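Local coordinates for haloacid dehalogenase domain protein hydrolase (Planctomyces limnophilus, PDB 4OVY) that is probably a hydrolase of the haloacid dehalogenase family, perhaps a phosphatase, and binds a calcium ion in the crystal, at residues V39-D44 and E145-L150; M230-S235 and L255-T260; N234-Y239 and D278-D283; M241-T246 and T285-I290. All coordinates share one frame; numbering follows the deposited sequence.

Contact 1: residues V39-D44 and E145-L150; sequences VTFDND and ELLAFL. With CA (calcium ion), chain J; EDO (1,2-ethanediol), chain H.
F41, the last residue of a buried strand, puts its ring among three leucines of the helix running past it, L146, L147 and L150. Between strand and helix the contact is wholly apolar. Over one face of the ring comes L147, whose CD2 makes a CH-pi contact 3.9 Å from the F41 ring centroid and leans toward the rim, 3.5 Å from F41 CE1. The other two leucines meet the edge, each with one methyl near the ring plane: L150 CD1 lies 3.7 Å from F41 CZ, and L146 CD2 4.0 Å from F41 CE2. With CG anti to its carbonyl carbon (chi1 -66°), F41 holds the ring out toward the helix. L150 CD1 is shared, since its other neighbour is V39 CG1 at 4.1 Å, two residues earlier on the strand and pointing the same way.

The metal bonds belong to the loop just past the strand, not to the helix. D42 OD2 binds the calcium ion at 2.3 Å and the backbone O of D44 joins it, with N234 and two waters as further ligands. Together with T46, D42 and D44 are consistent with the DxDx(T/V) motif of HAD enzymes.

The 39-41 part of the strand runs nearly antiparallel to helix residues 145-150, at 165°. Strand 38-41 lies between its parallel neighbours 156-161 and 230-233. Helix 11-24 packs against L146 and L150, and V232 touches F41.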
loop_
_atom_site.group_PDB
_atom_site.type_symbol
_atom_site.label_atom_id
_atom_site.label_comp_id
_atom_site.label_asym_id
_atom_site.label_seq_id
_atom_site.Cartn_x
_atom_site.Cartn_y
_atom_site.Cartn_z
ATOM N N VAL A 39 13.009 2.830 -3.166
ATOM C CA VAL A 39 13.752 3.558 -2.140
ATOM C C VAL A 39 12.781 4.147 -1.120
ATOM O O VAL A 39 11.748 4.705 -1.491
ATOM C CB VAL A 39 14.666 4.657 -2.740
ATOM C CG1 VAL A 39 13.884 5.647 -3.584
ATOM C CG2 VAL A 39 15.424 5.386 -1.642
ATOM N N THR A 40 13.119 4.002 0.162
ATOM C CA THR A 40 12.263 4.454 1.254
ATOM C C THR A 40 12.939 5.542 2.083
ATOM O O THR A 40 14.122 5.443 2.426
ATOM C CB THR A 40 11.843 3.293 2.179
ATOM O OG1 THR A 40 13.004 2.593 2.648
ATOM C CG2 THR A 40 10.923 2.342 1.458
ATOM N N PHE A 41 12.167 6.576 2.396
ATOM C CA PHE A 41 12.612 7.705 3.202
ATOM C C PHE A 41 11.714 7.855 4.421
ATOM O O PHE A 41 10.492 7.827 4.304
ATOM C CB PHE A 41 12.489 9.011 2.408
ATOM C CG PHE A 41 13.404 9.097 1.220
ATOM C CD1 PHE A 41 13.044 8.534 0.004
ATOM C CD2 PHE A 41 14.614 9.766 1.310
ATOM C CE1 PHE A 41 13.889 8.616 -1.091
ATOM C CE2 PHE A 41 15.464 9.848 0.215
ATOM C CZ PHE A 41 15.095 9.277 -0.984
ATOM N N ASP A 42 12.311 8.069 5.586
ATOM C CA ASP A 42 11.565 8.674 6.681
ATOM C C ASP A 42 11.218 10.114 6.274
ATOM O O ASP A 42 11.832 10.671 5.349
ATOM C CB ASP A 42 12.394 8.659 7.962
ATOM C CG ASP A 42 11.562 8.885 9.212
ATOM O OD1 ASP A 42 10.318 8.939 9.161
ATOM O OD2 ASP A 42 12.175 9.001 10.276
ATOM N N ASN A 43 10.241 10.711 6.953
ATOM C CA ASN A 43 9.867 12.104 6.702
ATOM C C ASN A 43 10.466 13.054 7.747
ATOM O O ASN A 43 11.416 13.780 7.460
ATOM C CB ASN A 43 8.337 12.249 6.645
ATOM C CG ASN A 43 7.894 13.646 6.224
ATOM O OD1 ASN A 43 8.552 14.308 5.415
ATOM N ND2 ASN A 43 6.775 14.099 6.772
ATOM N N ASP A 44 9.923 13.026 8.963
ATOM C CA ASP A 44 10.392 13.903 10.047
ATOM C C ASP A 44 11.901 13.745 10.246
ATOM O O ASP A 44 12.368 12.651 10.501
ATOM C CB ASP A 44 9.692 13.559 11.365
ATOM C CG ASP A 44 8.189 13.782 11.326
ATOM O OD1 ASP A 44 7.699 14.654 10.576
ATOM O OD2 ASP A 44 7.490 13.077 12.078
ATOM N N GLU A 145 16.360 17.455 -4.285
ATOM C CA GLU A 145 17.252 17.100 -5.390
ATOM C C GLU A 145 17.478 15.592 -5.470
ATOM O O GLU A 145 17.447 15.014 -6.555
ATOM C CB GLU A 145 18.587 17.831 -5.258
ATOM C CG GLU A 145 18.459 19.327 -5.477
ATOM C CD GLU A 145 19.699 20.101 -5.089
ATOM O OE1 GLU A 145 20.761 19.472 -4.851
ATOM O OE2 GLU A 145 19.606 21.348 -5.031
ATOM N N LEU A 146 17.690 14.960 -4.319
ATOM C CA LEU A 146 17.907 13.515 -4.273
ATOM C C LEU A 146 16.682 12.757 -4.767
ATOM O O LEU A 146 16.808 11.836 -5.566
ATOM C CB LEU A 146 18.291 13.070 -2.857
ATOM C CG LEU A 146 18.478 11.566 -2.650
ATOM C CD1 LEU A 146 19.523 10.990 -3.607
ATOM C CD2 LEU A 146 18.880 11.315 -1.211
ATOM N N LEU A 147 15.499 13.153 -4.304
ATOM C CA LEU A 147 14.250 12.546 -4.782
ATOM C C LEU A 147 14.108 12.628 -6.313
ATOM O O LEU A 147 13.796 11.630 -6.964
ATOM C CB LEU A 147 13.044 13.206 -4.114
ATOM C CG LEU A 147 12.829 12.874 -2.636
ATOM C CD1 LEU A 147 11.839 13.858 -2.036
ATOM C CD2 LEU A 147 12.353 11.440 -2.450
ATOM N N ALA A 148 14.349 13.810 -6.877
ATOM C CA ALA A 148 14.262 14.008 -8.328
ATOM C C ALA A 148 15.286 13.156 -9.081
ATOM O O ALA A 148 14.971 12.548 -10.104
ATOM C CB ALA A 148 14.455 15.483 -8.679
ATOM N N PHE A 149 16.510 13.126 -8.561
ATOM C CA PHE A 149 17.607 12.367 -9.153
ATOM C C PHE A 149 17.254 10.879 -9.225
ATOM O O PHE A 149 17.441 10.228 -10.248
ATOM C CB PHE A 149 18.877 12.578 -8.323
ATOM C CG PHE A 149 20.056 11.758 -8.775
ATOM C CD1 PHE A 149 20.686 12.029 -9.985
ATOM C CD2 PHE A 149 20.562 10.745 -7.976
ATOM C CE1 PHE A 149 21.787 11.287 -10.397
ATOM C CE2 PHE A 149 21.660 9.993 -8.387
ATOM C CZ PHE A 149 22.273 10.266 -9.600
ATOM N N LEU A 150 16.740 10.349 -8.125
ATOM C CA LEU A 150 16.340 8.944 -8.074
ATOM C C LEU A 150 15.191 8.648 -9.039
ATOM O O LEU A 150 15.215 7.647 -9.757
ATOM C CB LEU A 150 15.968 8.554 -6.642
ATOM C CG LEU A 150 17.153 8.574 -5.666
ATOM C CD1 LEU A 150 16.679 8.526 -4.224
ATOM C CD2 LEU A 150 18.125 7.436 -5.954
HETATM CA CA CA J . 12.821 10.611 11.803
HETATM C C1 EDO H . 6.966 10.827 14.131
HETATM O O1 EDO H . 8.041 10.826 13.178
HETATM C C2 EDO H . 7.256 9.838 15.254
HETATM O O2 EDO H . 7.807 8.630 14.714
HETATM O O HOH W 1 12.590 7.909 12.564
HETATM O O HOH W 2 12.348 11.300 13.717
#

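Contact 2: residues M230-S235 and L255-T260; sequences MAVGNS and LIVHHT. With CA (calcium ion), chain J.
N234, the first residue past its strand, lies against V257 of the neighbouring strand and carries a calcium ligand at its tip. Its CB sits 3.3 Å from V257 O and also packs on V257 CB. From there CG, placed between the backbone N and the carbonyl carbon (chi1 72°), turns the amide toward the metal. OD1 binds the calcium ion at 2.4 Å and is also hydrogen-bonded to the hydroxyl of T46. ND2, the other branch, comes 4.0 Å from H259 NE2, the amide plane and imidazole ring standing 68° apart; H259 NE2 is hydrogen-bonded to G45 O.

The backbones behind N234 pair as parallel strands, the two strands of a beta-alpha-beta unit whose connecting helix is 239-246. Within this Rossmann-like sheet of the HAD fold, L255 N bonds to A231 O, G233 N to L255 O, and V257 N to G233 O, the last at 2.8 Å. On the face that bears V232 and L255, the selenomethionine M230 stretches its extended chain until CE meets L255 CD1 at 3.8 Å. V232 divides its methyls between two neighbours: CG2 approaches the same L255 CD1, while CG1 lies 4.1 Å from V257 CG2. G233 on the other face brings no side chain, and D238 of the following turn packs close beside it.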
loop_
_atom_site.group_PDB
_atom_site.type_symbol
_atom_site.label_atom_id
_atom_site.label_comp_id
_atom_site.label_asym_id
_atom_site.label_seq_id
_atom_site.Cartn_x
_atom_site.Cartn_y
_atom_site.Cartn_z
HETATM N N MSE A 230 17.348 0.837 -1.335
HETATM C CA MSE A 230 17.949 1.984 -0.660
HETATM C C MSE A 230 16.993 2.534 0.362
HETATM O O MSE A 230 15.781 2.421 0.203
HETATM C CB MSE A 230 18.272 3.024 -1.728
HETATM C CG MSE A 230 19.002 4.243 -1.209
HETATM SE SE MSE A 230 19.417 5.369 -2.782
HETATM C CE MSE A 230 19.810 7.048 -1.834
ATOM N N ALA A 231 17.538 3.107 1.432
ATOM C CA ALA A 231 16.728 3.744 2.462
ATOM C C ALA A 231 17.496 4.878 3.104
ATOM O O ALA A 231 18.714 4.804 3.262
ATOM C CB ALA A 231 16.294 2.738 3.516
ATOM N N VAL A 232 16.769 5.928 3.464
ATOM C CA VAL A 232 17.332 7.066 4.157
ATOM C C VAL A 232 16.485 7.387 5.386
ATOM O O VAL A 232 15.261 7.508 5.303
ATOM C CB VAL A 232 17.424 8.317 3.259
ATOM C CG1 VAL A 232 18.202 9.414 3.972
ATOM C CG2 VAL A 232 18.059 7.968 1.914
ATOM N N GLY A 233 17.157 7.517 6.524
ATOM C CA GLY A 233 16.510 7.867 7.780
ATOM C C GLY A 233 17.365 8.864 8.532
ATOM O O GLY A 233 18.327 9.406 7.970
ATOM N N ASN A 234 17.016 9.119 9.792
ATOM C CA ASN A 234 17.806 10.029 10.628
ATOM C C ASN A 234 17.829 9.685 12.118
ATOM O O ASN A 234 18.582 10.296 12.867
ATOM C CB ASN A 234 17.295 11.459 10.493
ATOM C CG ASN A 234 15.960 11.656 11.178
ATOM O OD1 ASN A 234 14.962 11.072 10.777
ATOM N ND2 ASN A 234 15.939 12.467 12.230
ATOM N N SER A 235 17.012 8.736 12.560
ATOM C CA SER A 235 16.892 8.478 13.992
ATOM C C SER A 235 16.935 6.990 14.296
ATOM O O SER A 235 16.910 6.146 13.398
ATOM C CB SER A 235 15.592 9.090 14.511
ATOM O OG SER A 235 14.479 8.274 14.168
ATOM N N LEU A 255 21.476 5.425 4.296
ATOM C CA LEU A 255 22.047 6.688 4.736
ATOM C C LEU A 255 21.307 7.256 5.931
ATOM O O LEU A 255 20.112 7.008 6.121
ATOM C CB LEU A 255 22.060 7.712 3.598
ATOM C CG LEU A 255 22.921 7.284 2.398
ATOM C CD1 LEU A 255 22.031 6.957 1.213
ATOM C CD2 LEU A 255 23.920 8.365 2.012
ATOM N N ILE A 256 22.040 8.028 6.721
ATOM C CA ILE A 256 21.511 8.685 7.904
ATOM C C ILE A 256 21.758 10.193 7.808
ATOM O O ILE A 256 22.886 10.633 7.595
ATOM C CB ILE A 256 22.185 8.149 9.183
ATOM C CG1 ILE A 256 21.802 6.684 9.402
ATOM C CG2 ILE A 256 21.801 9.004 10.390
ATOM C CD1 ILE A 256 22.635 5.991 10.458
ATOM N N VAL A 257 20.700 10.974 7.982
ATOM C CA VAL A 257 20.819 12.426 8.045
ATOM C C VAL A 257 21.173 12.819 9.480
ATOM O O VAL A 257 20.354 12.653 10.398
ATOM C CB VAL A 257 19.512 13.130 7.615
ATOM C CG1 VAL A 257 19.661 14.645 7.685
ATOM C CG2 VAL A 257 19.091 12.690 6.222
ATOM N N HIS A 258 22.394 13.330 9.658
ATOM C CA HIS A 258 22.908 13.748 10.952
ATOM C C HIS A 258 22.784 15.260 11.104
ATOM O O HIS A 258 23.373 16.037 10.340
ATOM C CB HIS A 258 24.369 13.299 11.105
ATOM C CG HIS A 258 24.912 13.416 12.499
ATOM N ND1 HIS A 258 26.259 13.320 12.781
ATOM C CD2 HIS A 258 24.296 13.629 13.685
ATOM C CE1 HIS A 258 26.449 13.459 14.081
ATOM N NE2 HIS A 258 25.273 13.650 14.654
ATOM N N HIS A 259 22.012 15.673 12.099
ATOM C CA HIS A 259 21.742 17.090 12.336
ATOM C C HIS A 259 22.848 17.730 13.156
ATOM O O HIS A 259 22.819 17.720 14.392
ATOM C CB HIS A 259 20.391 17.240 13.016
ATOM C CG HIS A 259 19.253 16.811 12.150
ATOM N ND1 HIS A 259 18.429 17.706 11.506
ATOM C CD2 HIS A 259 18.839 15.579 11.772
ATOM C CE1 HIS A 259 17.533 17.044 10.797
ATOM N NE2 HIS A 259 17.763 15.751 10.938
ATOM N N THR A 260 23.819 18.289 12.441
ATOM C CA THR A 260 25.032 18.845 13.022
ATOM C C THR A 260 25.111 20.370 12.900
ATOM O O THR A 260 26.085 20.974 13.365
ATOM C CB THR A 260 26.257 18.265 12.298
ATOM O OG1 THR A 260 26.091 18.429 10.882
ATOM C CG2 THR A 260 26.427 16.781 12.632
HETATM CA CA CA J . 12.821 10.611 11.803
HETATM O O HOH W 1 12.590 7.909 12.564
HETATM O O HOH W 2 12.348 11.300 13.717
#

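Contact 3: residues N234-Y239 and D278-D283; sequences NSDGDY and DRALTD. With CA (calcium ion), chain J.
D236 presents its carboxylate to the first turn of helix 279-287, where three successive backbone N-H groups grip it. OD1 takes two of them, D278 N at 2.9 Å and A280 N at 3.0 Å, both nearly straight and arriving from opposite faces of the carboxylate plane. OD2 accepts R279 N at 2.8 Å on its syn side, somewhat out of the carboxylate plane. CG lies anti to the carbonyl carbon (chi1 -74°), which aims the group at the helix start. Replacing D236 with an alanine would probably leave these N-H groups without their acceptor and let the helix start drift from the loop.

One turn further along, Y239 OH donates to the anti lone pair of D283 OD2 at 2.6 Å, the carboxylate turned 64° from the phenol ring. Between these two polar ties, A280 fills the middle: its CB lies 3.5 Å from D236 OD1 and 4.0 Å from Y239 CD2. W289 meets the Y239 ring edge-to-face, and D278 has a salt bridge with R270.

The loop is also braced from within, for D238 OD2 accepts the N-H groups of both S235 and N234, which carries the calcium ligand OD1. A negative group at the N-terminus of a helix is likely to be favoured by the helix dipole, so D236 probably couples the loop bearing N234 and D238 to helix 279-287 by charge as well as by hydrogen bonds.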
loop_
_atom_site.group_PDB
_atom_site.type_symbol
_atom_site.label_atom_id
_atom_site.label_comp_id
_atom_site.label_asym_id
_atom_site.label_seq_id
_atom_site.Cartn_x
_atom_site.Cartn_y
_atom_site.Cartn_z
ATOM N N ASN A 234 17.016 9.119 9.792
ATOM C CA ASN A 234 17.806 10.029 10.628
ATOM C C ASN A 234 17.829 9.685 12.118
ATOM O O ASN A 234 18.582 10.296 12.867
ATOM C CB ASN A 234 17.295 11.459 10.493
ATOM C CG ASN A 234 15.960 11.656 11.178
ATOM O OD1 ASN A 234 14.962 11.072 10.777
ATOM N ND2 ASN A 234 15.939 12.467 12.230
ATOM N N SER A 235 17.012 8.736 12.560
ATOM C CA SER A 235 16.892 8.478 13.992
ATOM C C SER A 235 16.935 6.990 14.296
ATOM O O SER A 235 16.910 6.146 13.398
ATOM C CB SER A 235 15.592 9.090 14.511
ATOM O OG SER A 235 14.479 8.274 14.168
ATOM N N ASP A 236 16.988 6.666 15.579
ATOM C CA ASP A 236 17.006 5.273 15.997
ATOM C C ASP A 236 15.725 4.524 15.630
ATOM O O ASP A 236 15.751 3.313 15.484
ATOM C CB ASP A 236 17.299 5.168 17.493
ATOM C CG ASP A 236 18.753 5.459 17.825
ATOM O OD1 ASP A 236 19.566 5.752 16.901
ATOM O OD2 ASP A 236 19.095 5.396 19.026
ATOM N N GLY A 237 14.617 5.248 15.469
ATOM C CA GLY A 237 13.385 4.670 14.934
ATOM C C GLY A 237 13.489 4.130 13.509
ATOM O O GLY A 237 12.620 3.380 13.076
ATOM N N ASP A 238 14.554 4.505 12.794
ATOM C CA ASP A 238 14.832 4.019 11.440
ATOM C C ASP A 238 15.786 2.821 11.380
ATOM O O ASP A 238 16.082 2.323 10.288
ATOM C CB ASP A 238 15.432 5.163 10.605
ATOM C CG ASP A 238 14.460 6.297 10.403
ATOM O OD1 ASP A 238 13.324 6.013 9.975
ATOM O OD2 ASP A 238 14.828 7.462 10.666
ATOM N N TYR A 239 16.243 2.347 12.538
ATOM C CA TYR A 239 17.273 1.300 12.601
ATOM C C TYR A 239 16.858 0.042 11.843
ATOM O O TYR A 239 17.606 -0.450 11.014
ATOM C CB TYR A 239 17.604 0.938 14.059
ATOM C CG TYR A 239 18.872 0.118 14.247
ATOM C CD1 TYR A 239 18.920 -1.224 13.881
ATOM C CD2 TYR A 239 20.010 0.675 14.824
ATOM C CE1 TYR A 239 20.068 -1.981 14.057
ATOM C CE2 TYR A 239 21.163 -0.079 15.011
ATOM C CZ TYR A 239 21.185 -1.405 14.619
ATOM O OH TYR A 239 22.316 -2.176 14.791
ATOM N N ASP A 278 21.257 7.727 18.135
ATOM C CA ASP A 278 22.234 7.248 19.102
ATOM C C ASP A 278 22.727 5.866 18.697
ATOM O O ASP A 278 23.851 5.726 18.222
ATOM C CB ASP A 278 21.612 7.246 20.499
ATOM C CG ASP A 278 22.547 6.720 21.578
ATOM O OD1 ASP A 278 23.783 6.677 21.393
ATOM O OD2 ASP A 278 22.023 6.362 22.641
ATOM N N ARG A 279 21.875 4.858 18.848
ATOM C CA ARG A 279 22.253 3.485 18.515
ATOM C C ARG A 279 22.602 3.328 17.030
ATOM O O ARG A 279 23.574 2.643 16.677
ATOM C CB ARG A 279 21.130 2.514 18.895
ATOM C CG ARG A 279 20.631 2.629 20.334
ATOM C CD ARG A 279 21.758 2.525 21.340
ATOM N NE ARG A 279 21.300 2.772 22.702
ATOM C CZ ARG A 279 22.098 2.788 23.764
ATOM N NH1 ARG A 279 23.400 2.557 23.630
ATOM N NH2 ARG A 279 21.592 3.032 24.968
ATOM N N ALA A 280 21.821 3.967 16.167
ATOM C CA ALA A 280 22.059 3.885 14.726
ATOM C C ALA A 280 23.365 4.568 14.327
ATOM O O ALA A 280 24.053 4.112 13.411
ATOM C CB ALA A 280 20.890 4.486 13.953
ATOM N N LEU A 281 23.691 5.666 15.005
ATOM C CA LEU A 281 24.926 6.412 14.739
ATOM C C LEU A 281 26.159 5.611 15.165
ATOM O O LEU A 281 27.132 5.487 14.419
ATOM C CB LEU A 281 24.876 7.765 15.457
ATOM C CG LEU A 281 25.995 8.774 15.210
ATOM C CD1 LEU A 281 26.169 9.043 13.724
ATOM C CD2 LEU A 281 25.697 10.061 15.964
ATOM N N THR A 282 26.100 5.044 16.363
ATOM C CA THR A 282 27.176 4.194 16.853
ATOM C C THR A 282 27.439 2.995 15.931
ATOM O O THR A 282 28.590 2.635 15.718
ATOM C CB THR A 282 26.865 3.732 18.284
ATOM O OG1 THR A 282 26.826 4.887 19.130
ATOM C CG2 THR A 282 27.914 2.746 18.813
ATOM N N ASP A 283 26.381 2.404 15.373
ATOM C CA ASP A 283 26.512 1.216 14.526
ATOM C C ASP A 283 26.734 1.519 13.042
ATOM O O ASP A 283 26.962 0.594 12.255
ATOM C CB ASP A 283 25.288 0.312 14.676
ATOM C CG ASP A 283 25.344 -0.556 15.921
ATOM O OD1 ASP A 283 26.330 -0.476 16.686
ATOM O OD2 ASP A 283 24.391 -1.330 16.124
HETATM CA CA CA J . 12.821 10.611 11.803
HETATM O O HOH W 1 12.590 7.909 12.564
HETATM O O HOH W 2 12.348 11.300 13.717
#

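Contact 4: residues M241-T246 and T285-I290; sequences MLEYVT and TSKGWI
A tryptophan set against a helix, flanked by a salt bridge, joins helix 239-246 of the beta-alpha-beta unit to the end of helix 279-287, just before strand 290-293: W289 lies across L242 and T246, and K287 reaches E243. The indole is held on both faces. L242 comes over one of them, CB 3.6 Å from W289 CZ2 and CD1 standing 4.3 Å from the centroid of the six-membered ring, only 8° off its normal. Against the opposite face lies CB of K287, two residues earlier in the chain. At the edge, W289 NE1 donates to T246 OG1 at 2.9 Å, the hydroxyl oxygen close to the ring plane, a bond that, with the two covered faces, probably holds the rotation of the indole. Water 3 bridges T246 OG1 and the carbonyl oxygen of K287, adding a second tie.

K287 bends at chi2 (-69°) and carries NZ to the anti lone pair of E243 OE2, 2.7 Å away. The other oxygen of E243, OE1, hydrogen-bonds to Y192 OH of the second subunit. Between K287 and W289 the chain turns at G288, which has positive phi and closes the helix in a Schellman motif.

A leucine in place of W289 is likely to leave T246 OG1 without its N-H donor and open a gap beside L242. Indole N-H and lysine ammonium thus both find acceptors on one helix, and the E243 carboxylate probably offsets the lysine charge while linking this junction to the dimer interface.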
loop_
_atom_site.group_PDB
_atom_site.type_symbol
_atom_site.label_atom_id
_atom_site.label_comp_id
_atom_site.label_asym_id
_atom_site.label_seq_id
_atom_site.Cartn_x
_atom_site.Cartn_y
_atom_site.Cartn_z
HETATM N N MSE A 241 14.452 -0.372 9.569
HETATM C CA MSE A 241 14.287 -0.104 8.136
HETATM C C MSE A 241 15.632 -0.173 7.424
HETATM O O MSE A 241 15.756 -0.831 6.394
HETATM C CB MSE A 241 13.599 1.238 7.884
HETATM C CG MSE A 241 13.595 1.562 6.390
HETATM SE SE MSE A 241 12.704 3.279 6.029
HETATM C CE MSE A 241 14.047 4.510 6.793
ATOM N N LEU A 242 16.646 0.506 7.950
ATOM C CA LEU A 242 17.975 0.511 7.322
ATOM C C LEU A 242 18.594 -0.891 7.320
ATOM O O LEU A 242 19.146 -1.338 6.314
ATOM C CB LEU A 242 18.896 1.501 8.030
ATOM C CG LEU A 242 18.492 2.984 7.949
ATOM C CD1 LEU A 242 19.254 3.823 8.967
ATOM C CD2 LEU A 242 18.704 3.531 6.556
ATOM N N GLU A 243 18.476 -1.590 8.448
ATOM C CA GLU A 243 19.012 -2.948 8.578
ATOM C C GLU A 243 18.374 -3.918 7.577
ATOM O O GLU A 243 19.062 -4.724 6.937
ATOM C CB GLU A 243 18.793 -3.440 10.008
ATOM C CG GLU A 243 19.394 -4.785 10.339
ATOM C CD GLU A 243 19.254 -5.097 11.816
ATOM O OE1 GLU A 243 18.105 -5.225 12.290
ATOM O OE2 GLU A 243 20.292 -5.190 12.504
ATOM N N TYR A 244 17.059 -3.815 7.434
ATOM C CA TYR A 244 16.295 -4.638 6.509
ATOM C C TYR A 244 16.810 -4.468 5.083
ATOM O O TYR A 244 16.902 -5.435 4.325
ATOM C CB TYR A 244 14.807 -4.256 6.619
ATOM C CG TYR A 244 13.863 -4.979 5.685
ATOM C CD1 TYR A 244 13.838 -6.368 5.612
ATOM C CD2 TYR A 244 12.962 -4.268 4.897
ATOM C CE1 TYR A 244 12.965 -7.028 4.759
ATOM C CE2 TYR A 244 12.085 -4.916 4.045
ATOM C CZ TYR A 244 12.082 -6.293 3.981
ATOM O OH TYR A 244 11.202 -6.930 3.136
ATOM N N VAL A 245 17.169 -3.237 4.741
ATOM C CA VAL A 245 17.669 -2.898 3.405
ATOM C C VAL A 245 19.143 -3.276 3.182
ATOM O O VAL A 245 19.504 -3.745 2.094
ATOM C CB VAL A 245 17.456 -1.389 3.130
ATOM C CG1 VAL A 245 18.216 -0.927 1.892
ATOM C CG2 VAL A 245 15.965 -1.103 2.987
ATOM N N THR A 246 19.987 -3.094 4.197
ATOM C CA THR A 246 21.441 -3.206 4.007
ATOM C C THR A 246 22.090 -4.508 4.480
ATOM O O THR A 246 23.151 -4.863 3.982
ATOM C CB THR A 246 22.196 -2.067 4.722
ATOM O OG1 THR A 246 22.040 -2.202 6.140
ATOM C CG2 THR A 246 21.698 -0.697 4.268
ATOM N N THR A 285 29.141 2.720 11.061
ATOM C CA THR A 285 30.354 2.210 10.428
ATOM C C THR A 285 30.285 0.697 10.240
ATOM O O THR A 285 30.529 0.202 9.143
ATOM C CB THR A 285 31.615 2.596 11.224
ATOM O OG1 THR A 285 31.742 4.020 11.232
ATOM C CG2 THR A 285 32.867 1.995 10.595
ATOM N N SER A 286 29.924 -0.031 11.293
ATOM C CA SER A 286 29.853 -1.488 11.211
ATOM C C SER A 286 28.794 -1.962 10.213
ATOM O O SER A 286 28.963 -3.008 9.595
ATOM C CB SER A 286 29.592 -2.111 12.585
ATOM O OG SER A 286 28.334 -1.703 13.097
ATOM N N LYS A 287 27.716 -1.194 10.062
ATOM C CA LYS A 287 26.631 -1.534 9.127
ATOM C C LYS A 287 26.900 -1.075 7.685
ATOM O O LYS A 287 26.233 -1.530 6.754
ATOM C CB LYS A 287 25.309 -0.914 9.603
ATOM C CG LYS A 287 24.792 -1.457 10.928
ATOM C CD LYS A 287 24.328 -2.897 10.804
ATOM C CE LYS A 287 23.382 -3.276 11.936
ATOM N NZ LYS A 287 22.868 -4.656 11.761
ATOM N N GLY A 288 27.863 -0.178 7.499
ATOM C CA GLY A 288 28.103 0.434 6.191
ATOM C C GLY A 288 27.122 1.557 5.876
ATOM O O GLY A 288 26.986 1.979 4.724
ATOM N N TRP A 289 26.433 2.044 6.901
ATOM C CA TRP A 289 25.517 3.167 6.744
ATOM C C TRP A 289 26.296 4.471 6.583
ATOM O O TRP A 289 27.186 4.781 7.373
ATOM C CB TRP A 289 24.570 3.267 7.944
ATOM C CG TRP A 289 23.665 2.077 8.115
ATOM C CD1 TRP A 289 23.310 1.171 7.162
ATOM C CD2 TRP A 289 22.974 1.681 9.317
ATOM N NE1 TRP A 289 22.459 0.230 7.693
ATOM C CE2 TRP A 289 22.234 0.523 9.011
ATOM C CE3 TRP A 289 22.931 2.185 10.621
ATOM C CZ2 TRP A 289 21.439 -0.131 9.954
ATOM C CZ3 TRP A 289 22.142 1.529 11.560
ATOM C CH2 TRP A 289 21.411 0.386 11.221
ATOM N N ILE A 290 25.949 5.237 5.562
ATOM C CA ILE A 290 26.680 6.459 5.244
ATOM C C ILE A 290 25.983 7.633 5.910
ATOM O O ILE A 290 24.790 7.864 5.702
ATOM C CB ILE A 290 26.761 6.696 3.725
ATOM C CG1 ILE A 290 27.314 5.451 3.005
ATOM C CG2 ILE A 290 27.604 7.931 3.426
ATOM C CD1 ILE A 290 28.707 5.039 3.423
HETATM O O HOH W 3 24.345 -3.522 6.949
#

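In the fold
Contacts 1, 2 and 3 converge on one calcium ion: D42 and D44 supply ligands from contact 1, and N234, common to contacts 2 and 3, supplies another. Strands 38-41 and 230-233 are sheet neighbours, and the centres of contacts 1 and 2 lie about 11 Å apart, joined by a probable hydrogen bond between V232 N and T40 O, 2.9 Å. Contact 3, its centre about 8 Å from that of contact 2, brings D238 OD2 within 3.1 Å of D42 OD2. Contact 4 lies further out, the side chain of L242 about 10 Å from the calcium ion; it shares helix 279-287 with contact 3 and meets it where Y239 CE2 approaches W289 CH2 at 3.8 Å.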